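Local coordinates for putative isochorismatase hydrolase (Oleispira antarctica, PDB 3LQY), which is a putative isochorismatase-family hydrolase, probably acting on a small molecule, at residues 11-16 against 55-60; 148-153 against 160-165. One frame throughout, in Å; residues are numbered along the deposited sequence.

Contact 1. Residues 11-16 against 55-60; sequences LLIDFQ and VHVRHE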
ATOM      1  N   LEU A  11       4.645  -4.806   1.700  1.00 68.76           N
ATOM      2  CA  LEU A  11       4.277  -3.575   2.389  1.00 65.69           C
ATOM      3  C   LEU A  11       2.904  -3.177   1.922  1.00 60.87           C
ATOM      4  O   LEU A  11       2.696  -2.784   0.754  1.00 57.18           O
ATOM      5  CB  LEU A  11       5.277  -2.466   2.099  1.00 66.00           C
ATOM      6  CG  LEU A  11       5.198  -1.161   2.890  1.00 64.85           C
ATOM      7  CD1 LEU A  11       5.290  -1.406   4.363  1.00 66.47           C
ATOM      8  CD2 LEU A  11       6.333  -0.244   2.451  1.00 65.08           C
ATOM      9  N   LEU A  12       1.951  -3.271   2.829  1.00 59.87           N
ATOM     10  CA  LEU A  12       0.595  -3.012   2.476  1.00 56.79           C
ATOM     11  C   LEU A  12       0.227  -1.651   3.022  1.00 54.55           C
ATOM     12  O   LEU A  12       0.197  -1.430   4.239  1.00 56.51           O
ATOM     13  CB  LEU A  12      -0.312  -4.109   3.074  1.00 59.55           C
ATOM     14  CG  LEU A  12       0.102  -5.565   2.728  1.00 63.74           C
ATOM     15  CD1 LEU A  12       1.104  -6.188   3.730  1.00 68.45           C
ATOM     16  CD2 LEU A  12      -1.125  -6.469   2.574  1.00 63.35           C
ATOM     17  N   ILE A  13      -0.099  -0.739   2.121  1.00 51.11           N
ATOM     18  CA  ILE A  13      -0.380   0.654   2.478  1.00 48.78           C
ATOM     19  C   ILE A  13      -1.867   0.919   2.544  1.00 46.27           C
ATOM     20  O   ILE A  13      -2.534   0.964   1.527  1.00 43.19           O
ATOM     21  CB  ILE A  13       0.237   1.641   1.419  1.00 46.23           C
ATOM     22  CG1 ILE A  13       1.747   1.417   1.273  1.00 49.29           C
ATOM     23  CG2 ILE A  13      -0.055   3.088   1.845  1.00 47.52           C
ATOM     24  CD1 ILE A  13       2.555   1.710   2.534  1.00 50.63           C
ATOM     25  N   ASP A  14      -2.390   1.038   3.769  1.00 48.82           N
ATOM     26  CA  ASP A  14      -3.688   1.593   4.031  1.00 47.40           C
ATOM     27  C   ASP A  14      -4.829   0.885   3.325  1.00 46.83           C
ATOM     28  O   ASP A  14      -5.698   1.540   2.758  1.00 45.36           O
ATOM     29  CB  ASP A  14      -3.778   3.096   3.710  1.00 47.11           C
ATOM     30  CG  ASP A  14      -2.805   3.961   4.499  1.00 50.84           C
ATOM     31  OD1 ASP A  14      -2.100   3.455   5.376  1.00 51.99           O
ATOM     32  OD2 ASP A  14      -2.715   5.193   4.169  1.00 51.55           O
ATOM     33  N   PHE A  15      -4.895  -0.442   3.423  1.00 47.85           N
ATOM     34  CA  PHE A  15      -6.069  -1.129   2.918  1.00 47.42           C
ATOM     35  C   PHE A  15      -7.122  -1.059   4.047  1.00 48.10           C
ATOM     36  O   PHE A  15      -7.379  -2.041   4.733  1.00 49.35           O
ATOM     37  CB  PHE A  15      -5.751  -2.589   2.550  1.00 48.56           C
ATOM     38  CG  PHE A  15      -5.429  -2.828   1.097  1.00 51.37           C
ATOM     39  CD1 PHE A  15      -6.319  -2.457   0.099  1.00 49.16           C
ATOM     40  CD2 PHE A  15      -4.276  -3.488   0.733  1.00 52.95           C
ATOM     41  CE1 PHE A  15      -6.079  -2.728  -1.195  1.00 51.72           C
ATOM     42  CE2 PHE A  15      -4.013  -3.769  -0.588  1.00 52.09           C
ATOM     43  CZ  PHE A  15      -4.909  -3.373  -1.572  1.00 50.65           C
ATOM     44  N   GLN A  16      -7.661   0.140   4.280  1.00 46.16           N
ATOM     45  CA  GLN A  16      -8.528   0.443   5.388  1.00 46.10           C
ATOM     46  C   GLN A  16      -9.970   0.590   4.944  1.00 44.73           C
ATOM     47  O   GLN A  16     -10.273   0.943   3.805  1.00 43.43           O
ATOM     48  CB  GLN A  16      -8.048   1.697   6.108  1.00 46.16           C
ATOM     49  CG  GLN A  16      -6.717   1.493   6.798  1.00 47.23           C
ATOM     50  CD  GLN A  16      -6.059   2.797   7.133  1.00 49.62           C
ATOM     51  OE1 GLN A  16      -5.123   3.210   6.436  1.00 49.68           O
ATOM     52  NE2 GLN A  16      -6.521   3.464   8.160  1.00 49.01           N
ATOM     53  N   VAL A  55       4.828  -6.250   6.294  1.00 73.90           N
ATOM     54  CA  VAL A  55       4.618  -5.036   7.082  1.00 72.09           C
ATOM     55  C   VAL A  55       3.394  -4.269   6.585  1.00 67.09           C
ATOM     56  O   VAL A  55       3.197  -4.092   5.369  1.00 65.23           O
ATOM     57  CB  VAL A  55       5.811  -4.091   7.070  1.00 72.95           C
ATOM     58  CG1 VAL A  55       5.556  -2.886   7.976  1.00 72.60           C
ATOM     59  CG2 VAL A  55       7.084  -4.790   7.479  1.00 76.01           C
ATOM     60  N   HIS A  56       2.595  -3.810   7.551  1.00 65.81           N
ATOM     61  CA  HIS A  56       1.383  -3.044   7.265  1.00 61.88           C
ATOM     62  C   HIS A  56       1.527  -1.582   7.649  1.00 59.99           C
ATOM     63  O   HIS A  56       2.187  -1.227   8.648  1.00 63.44           O
ATOM     64  CB  HIS A  56       0.178  -3.622   8.063  1.00 62.09           C
ATOM     65  CG  HIS A  56      -0.026  -5.089   7.875  1.00 65.75           C
ATOM     66  ND1 HIS A  56      -0.921  -5.606   6.962  1.00 64.65           N
ATOM     67  CD2 HIS A  56       0.551  -6.155   8.489  1.00 69.95           C
ATOM     68  CE1 HIS A  56      -0.905  -6.930   7.046  1.00 67.81           C
ATOM     69  NE2 HIS A  56      -0.006  -7.287   7.947  1.00 70.37           N
ATOM     70  N   VAL A  57       0.832  -0.740   6.900  1.00 55.13           N
ATOM     71  CA  VAL A  57       0.811   0.676   7.194  1.00 54.40           C
ATOM     72  C   VAL A  57      -0.653   1.061   7.257  1.00 52.19           C
ATOM     73  O   VAL A  57      -1.424   0.573   6.474  1.00 51.06           O
ATOM     74  CB  VAL A  57       1.538   1.470   6.119  1.00 52.49           C
ATOM     75  CG1 VAL A  57       1.285   2.940   6.318  1.00 51.52           C
ATOM     76  CG2 VAL A  57       3.067   1.138   6.152  1.00 55.29           C
ATOM     77  N   ARG A  58      -1.008   1.912   8.212  1.00 53.61           N
ATOM     78  CA  ARG A  58      -2.352   2.318   8.447  1.00 53.19           C
ATOM     79  C   ARG A  58      -2.367   3.808   8.765  1.00 52.18           C
ATOM     80  O   ARG A  58      -1.515   4.288   9.487  1.00 55.72           O
ATOM     81  CB  ARG A  58      -2.874   1.509   9.656  1.00 57.13           C
ATOM     82  CG  ARG A  58      -4.325   1.380   9.766  1.00 60.17           C
ATOM     83  CD  ARG A  58      -4.767   0.405  10.874  1.00 63.42           C
ATOM     84  NE  ARG A  58      -4.467   0.856  12.251  1.00 65.59           N
ATOM     85  CZ  ARG A  58      -5.127   1.801  12.916  1.00 68.50           C
ATOM     86  NH1 ARG A  58      -6.181   2.403  12.376  1.00 67.35           N
ATOM     87  NH2 ARG A  58      -4.757   2.121  14.164  1.00 73.18           N
ATOM     88  N   HIS A  59      -3.337   4.536   8.236  1.00 49.95           N
ATOM     89  CA  HIS A  59      -3.434   5.993   8.425  1.00 50.71           C
ATOM     90  C   HIS A  59      -4.551   6.431   9.354  1.00 53.15           C
ATOM     91  O   HIS A  59      -5.679   5.920   9.261  1.00 53.40           O
ATOM     92  CB  HIS A  59      -3.688   6.664   7.066  1.00 48.05           C
ATOM     93  CG  HIS A  59      -3.542   8.157   7.097  1.00 49.94           C
ATOM     94  ND1 HIS A  59      -2.378   8.777   6.703  1.00 47.39           N
ATOM     95  CD2 HIS A  59      -4.385   9.148   7.493  1.00 50.55           C
ATOM     96  CE1 HIS A  59      -2.506  10.084   6.848  1.00 51.43           C
ATOM     97  NE2 HIS A  59      -3.709  10.339   7.326  1.00 53.04           N
ATOM     98  N   GLU A  60      -4.247   7.382  10.236  1.00 56.02           N
ATOM     99  CA  GLU A  60      -5.272   8.082  10.981  1.00 58.11           C
ATOM    100  C   GLU A  60      -5.006   9.580  10.972  1.00 59.79           C
ATOM    101  O   GLU A  60      -3.888  10.015  11.192  1.00 60.38           O
ATOM    102  CB  GLU A  60      -5.354   7.549  12.434  1.00 61.77           C
ATOM    103  CG  GLU A  60      -6.047   6.198  12.564  1.00 61.41           C
ATOM    104  CD  GLU A  60      -6.200   5.684  14.031  1.00 66.90           C
ATOM    105  OE1 GLU A  60      -5.678   6.299  14.992  1.00 67.72           O
ATOM    106  OE2 GLU A  60      -6.841   4.636  14.202  1.00 66.36           O
TER
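Gln16 NE2 is held by two backbone carbonyls: it donates to His59 O at 2.8 Å, and to Ala76 O in a neighbouring loop. The first bond lies within 1° of the amide plane of Gln16. At the other end of the same amide, OE1 accepts His59 N at 2.9 Å, with the donor tilted 34° from the carbonyl plane. One side-chain amide thus pairs with both backbone polar groups of a single residue, much as another strand would, three residues beyond Ile13, the last bridged residue. With CG anti to the carbonyl carbon (chi1 -67°) and an extended chain, the amide lies against Arg58, where NE2 comes within 3.4 Å of Arg58 CG; the amide and guanidinium planes are nearly perpendicular. Arg58 NH1 also bonds Ala76 O, and NH1 and NH2 both hold Glu60 OE2.

Upstream, the two strands run parallel as neighbours in the Rossmann-like sheet expected for an isochorismatase fold, strand 8-13 toward its middle and 54-59 next to the edge strand 90-93. Three backbone bonds fix their register: Leu12 N to Val55 O, Val57 N to Leu12 O, and Asp14 N to Val57 O. On one face of the sheet, Leu11 CD1 and Ile13 CD1 converge on Val57 CG2, at 3.8 and 3.7 Å. On the other, Leu12 CD1 sits over the His56 ring, 4.2 Å from its centroid, a CH-pi contact; NE2 of that ring bonds Glu88.

Beside the Gln16 amide, the Asp14 carboxylate lies against His59, OD2 3.4 Å from His59 CB. His59 ND1 is hydrogen-bonded to Lys93 NZ, which also makes a long, weak ion pair with Asp14 OD2. The chemistry therefore changes from apolar contacts along the strands to acid, amide and imidazole at their C-terminal ends, consistent with the family's Asp-Lys-Cys triad, here probably Asp14, Lys93 and Cys126, the last seen as a sulfinoalanine.

Contact 2. Residues 148-153 against 160-165; sequences CATLDL and VPAAQV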
ATOM      1  N   CYS A 148      -3.316  -2.132  -6.194  1.00 48.90           N
ATOM      2  CA  CYS A 148      -3.442  -0.775  -5.706  1.00 45.37           C
ATOM      3  C   CYS A 148      -4.744  -0.142  -6.247  1.00 45.41           C
ATOM      4  O   CYS A 148      -5.282  -0.509  -7.295  1.00 47.47           O
ATOM      5  CB  CYS A 148      -2.223   0.083  -6.152  1.00 45.04           C
ATOM      6  SG  CYS A 148      -0.584  -0.525  -5.545  1.00 46.79           S
ATOM      7  N   ALA A 149      -5.186   0.909  -5.599  1.00 44.34           N
ATOM      8  CA  ALA A 149      -6.437   1.533  -5.971  1.00 44.32           C
ATOM      9  C   ALA A 149      -6.357   3.028  -5.848  1.00 43.06           C
ATOM     10  O   ALA A 149      -5.636   3.572  -4.999  1.00 42.26           O
ATOM     11  CB  ALA A 149      -7.566   0.999  -5.042  1.00 45.18           C
ATOM     12  N   THR A 150      -7.145   3.708  -6.662  1.00 43.69           N
ATOM     13  CA  THR A 150      -7.240   5.152  -6.574  1.00 43.75           C
ATOM     14  C   THR A 150      -8.700   5.539  -6.893  1.00 44.84           C
ATOM     15  O   THR A 150      -9.622   4.737  -6.746  1.00 47.60           O
ATOM     16  CB  THR A 150      -6.151   5.852  -7.523  1.00 43.04           C
ATOM     17  OG1 THR A 150      -6.151   7.279  -7.385  1.00 45.57           O
ATOM     18  CG2 THR A 150      -6.340   5.449  -8.984  1.00 44.83           C
ATOM     19  N   LEU A 151      -8.902   6.781  -7.288  1.00 44.82           N
ATOM     20  CA  LEU A 151     -10.195   7.316  -7.600  1.00 46.68           C
ATOM     21  C   LEU A 151     -10.131   8.347  -8.736  1.00 47.07           C
ATOM     22  O   LEU A 151      -9.043   8.749  -9.218  1.00 44.02           O
ATOM     23  CB  LEU A 151     -10.825   7.944  -6.345  1.00 47.80           C
ATOM     24  CG  LEU A 151      -9.938   8.868  -5.478  1.00 47.15           C
ATOM     25  CD1 LEU A 151      -9.357  10.083  -6.118  1.00 51.82           C
ATOM     26  CD2 LEU A 151     -10.865   9.283  -4.306  1.00 50.73           C
ATOM     27  N   ASP A 152     -11.309   8.785  -9.155  1.00 49.58           N
ATOM     28  CA  ASP A 152     -11.412   9.765 -10.204  1.00 49.75           C
ATOM     29  C   ASP A 152     -10.890  11.107  -9.668  1.00 49.75           C
ATOM     30  O   ASP A 152     -11.254  11.507  -8.545  1.00 47.31           O
ATOM     31  CB  ASP A 152     -12.866   9.968 -10.658  1.00 53.84           C
ATOM     32  CG  ASP A 152     -13.475   8.766 -11.368  1.00 57.30           C
ATOM     33  OD1 ASP A 152     -12.797   7.760 -11.615  1.00 56.94           O
ATOM     34  OD2 ASP A 152     -14.701   8.810 -11.643  1.00 66.41           O
ATOM     35  N   LEU A 153     -10.078  11.817 -10.491  1.00 48.73           N
ATOM     36  CA  LEU A 153      -9.565  13.148 -10.117  1.00 49.14           C
ATOM     37  C   LEU A 153     -10.051  14.211 -11.081  1.00 51.67           C
ATOM     38  O   LEU A 153     -10.367  13.918 -12.232  1.00 53.77           O
ATOM     39  CB  LEU A 153      -8.031  13.158 -10.048  1.00 46.94           C
ATOM     40  CG  LEU A 153      -7.399  12.304  -8.939  1.00 47.22           C
ATOM     41  CD1 LEU A 153      -5.899  12.411  -9.049  1.00 40.75           C
ATOM     42  CD2 LEU A 153      -7.866  12.721  -7.553  1.00 45.89           C
ATOM     43  N   VAL A 160     -10.228  13.164 -14.785  1.00 52.35           N
ATOM     44  CA  VAL A 160      -9.454  12.013 -15.233  1.00 50.40           C
ATOM     45  C   VAL A 160     -10.057  10.794 -14.486  1.00 50.80           C
ATOM     46  O   VAL A 160      -9.979  10.718 -13.265  1.00 48.52           O
ATOM     47  CB  VAL A 160      -7.969  12.137 -14.823  1.00 47.34           C
ATOM     48  CG1 VAL A 160      -7.138  11.020 -15.462  1.00 47.73           C
ATOM     49  CG2 VAL A 160      -7.406  13.532 -15.206  1.00 48.55           C
ATOM     50  N   PRO A 161     -10.640   9.839 -15.220  1.00 53.47           N
ATOM     51  CA  PRO A 161     -11.178   8.669 -14.527  1.00 53.66           C
ATOM     52  C   PRO A 161     -10.065   7.908 -13.805  1.00 50.99           C
ATOM     53  O   PRO A 161      -8.877   8.036 -14.164  1.00 49.25           O
ATOM     54  CB  PRO A 161     -11.724   7.823 -15.667  1.00 57.52           C
ATOM     55  CG  PRO A 161     -11.880   8.745 -16.804  1.00 58.50           C
ATOM     56  CD  PRO A 161     -10.857   9.760 -16.678  1.00 55.91           C
ATOM     57  N   ALA A 162     -10.453   7.162 -12.782  1.00 49.31           N
ATOM     58  CA  ALA A 162      -9.536   6.372 -11.975  1.00 47.23           C
ATOM     59  C   ALA A 162      -8.632   5.448 -12.784  1.00 47.14           C
ATOM     60  O   ALA A 162      -7.468   5.293 -12.465  1.00 46.77           O
ATOM     61  CB  ALA A 162     -10.369   5.537 -10.900  1.00 46.53           C
ATOM     62  N   ALA A 163      -9.128   4.844 -13.852  1.00 50.40           N
ATOM     63  CA  ALA A 163      -8.264   3.942 -14.648  1.00 51.55           C
ATOM     64  C   ALA A 163      -7.075   4.699 -15.265  1.00 51.44           C
ATOM     65  O   ALA A 163      -5.963   4.141 -15.442  1.00 49.84           O
ATOM     66  CB  ALA A 163      -9.056   3.285 -15.730  1.00 54.79           C
ATOM     67  N   GLN A 164      -7.324   5.961 -15.616  1.00 53.18           N
ATOM     68  CA  GLN A 164      -6.302   6.777 -16.244  1.00 54.14           C
ATOM     69  C   GLN A 164      -5.368   7.390 -15.221  1.00 49.86           C
ATOM     70  O   GLN A 164      -4.166   7.498 -15.483  1.00 49.33           O
ATOM     71  CB  GLN A 164      -6.917   7.812 -17.146  1.00 56.33           C
ATOM     72  CG  GLN A 164      -7.239   7.191 -18.512  1.00 64.49           C
ATOM     73  CD  GLN A 164      -7.695   8.218 -19.481  1.00 73.72           C
ATOM     74  OE1 GLN A 164      -8.313   9.199 -19.075  1.00 79.86           O
ATOM     75  NE2 GLN A 164      -7.419   8.013 -20.777  1.00 75.00           N
ATOM     76  N   VAL A 165      -5.900   7.727 -14.045  1.00 47.87           N
ATOM     77  CA  VAL A 165      -5.067   8.188 -12.942  1.00 44.80           C
ATOM     78  C   VAL A 165      -4.046   7.098 -12.623  1.00 43.74           C
ATOM     79  O   VAL A 165      -2.816   7.325 -12.634  1.00 43.30           O
ATOM     80  CB  VAL A 165      -5.909   8.520 -11.746  1.00 45.70           C
ATOM     81  CG1 VAL A 165      -5.035   8.770 -10.474  1.00 42.44           C
ATOM     82  CG2 VAL A 165      -6.969   9.681 -12.088  1.00 46.40           C
TER
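Val165, in the first turn of helix 162-173, points its side chain at segment 148-153, where the chain leaves the parallel sheet and enters the small antiparallel hairpin of strands 153-155 and 158-160. Its CB lies 4.0 Å from Leu151 O. Beyond CB the branches part: CG1, set anti to the backbone N (chi1 170°), reaches Thr150 OG1 at 3.6 Å and passes Thr150 CG2 at a slant, while CG2 turns to Leu151 O at 3.7 Å. Leu153 crosses this valine at about a right angle, its CD1 4.0 Å from CG1. Trimming this valine to an alanine would remove both methyl branches and is likely to open a gap between the helix and the side chains of Thr150 and Leu153.

The hairpin is evident from its backbone. Leu153 and Val160 form an antiparallel hydrogen-bonded pair, Val160 N giving to Leu153 O at 2.7 Å and Leu153 N to Val160 O in return. The helix starts immediately afterwards, with Pro161 as N-cap residue and its carbonyl accepting from both Gln164 N and Val165 N. Proline has no side-chain acceptor for the first turn, but the carboxylate of Asp152 reaches across from the other segment to supply one. The same approach brings OD1 within 3.4 Å of Ala162 CB, and that methyl also rests against the Leu151 carbonyl carbon.

Thr150 also meets a bound glycerol, probably from the crystallisation liquor, through a hydrogen bond from its backbone N, and its side chain touches His166 of the same helix. As for the acceptor that Asp152 lends the helix, its OD1 receives Ala162 N at 2.7 Å on its anti side, with the nitrogen 30° out of the carboxylate plane.

How the contacts relate
From the N terminus, strand 8-13 enters the parallel sheet, and the chain returns through helix 33-49 to lay strand 54-59 beside it; contact 1 closes this beta-alpha-beta crossover, 39 residues apart at its nearer ends. The chain next adds strand 90-93 outside strand 54-59, then crosses to place strands 115-121 and 140-149 on the other side of strand 8-13. Contact 2 follows in series, neither nested in contact 1 nor crossing it, and closes a short hairpin loop that joins the exit of strand 140-149 to the start of helix 162-173. The two centres lie 19 Å apart: contact 1 lies within the sheet, whereas contact 2 lies just past the end of one of its strands.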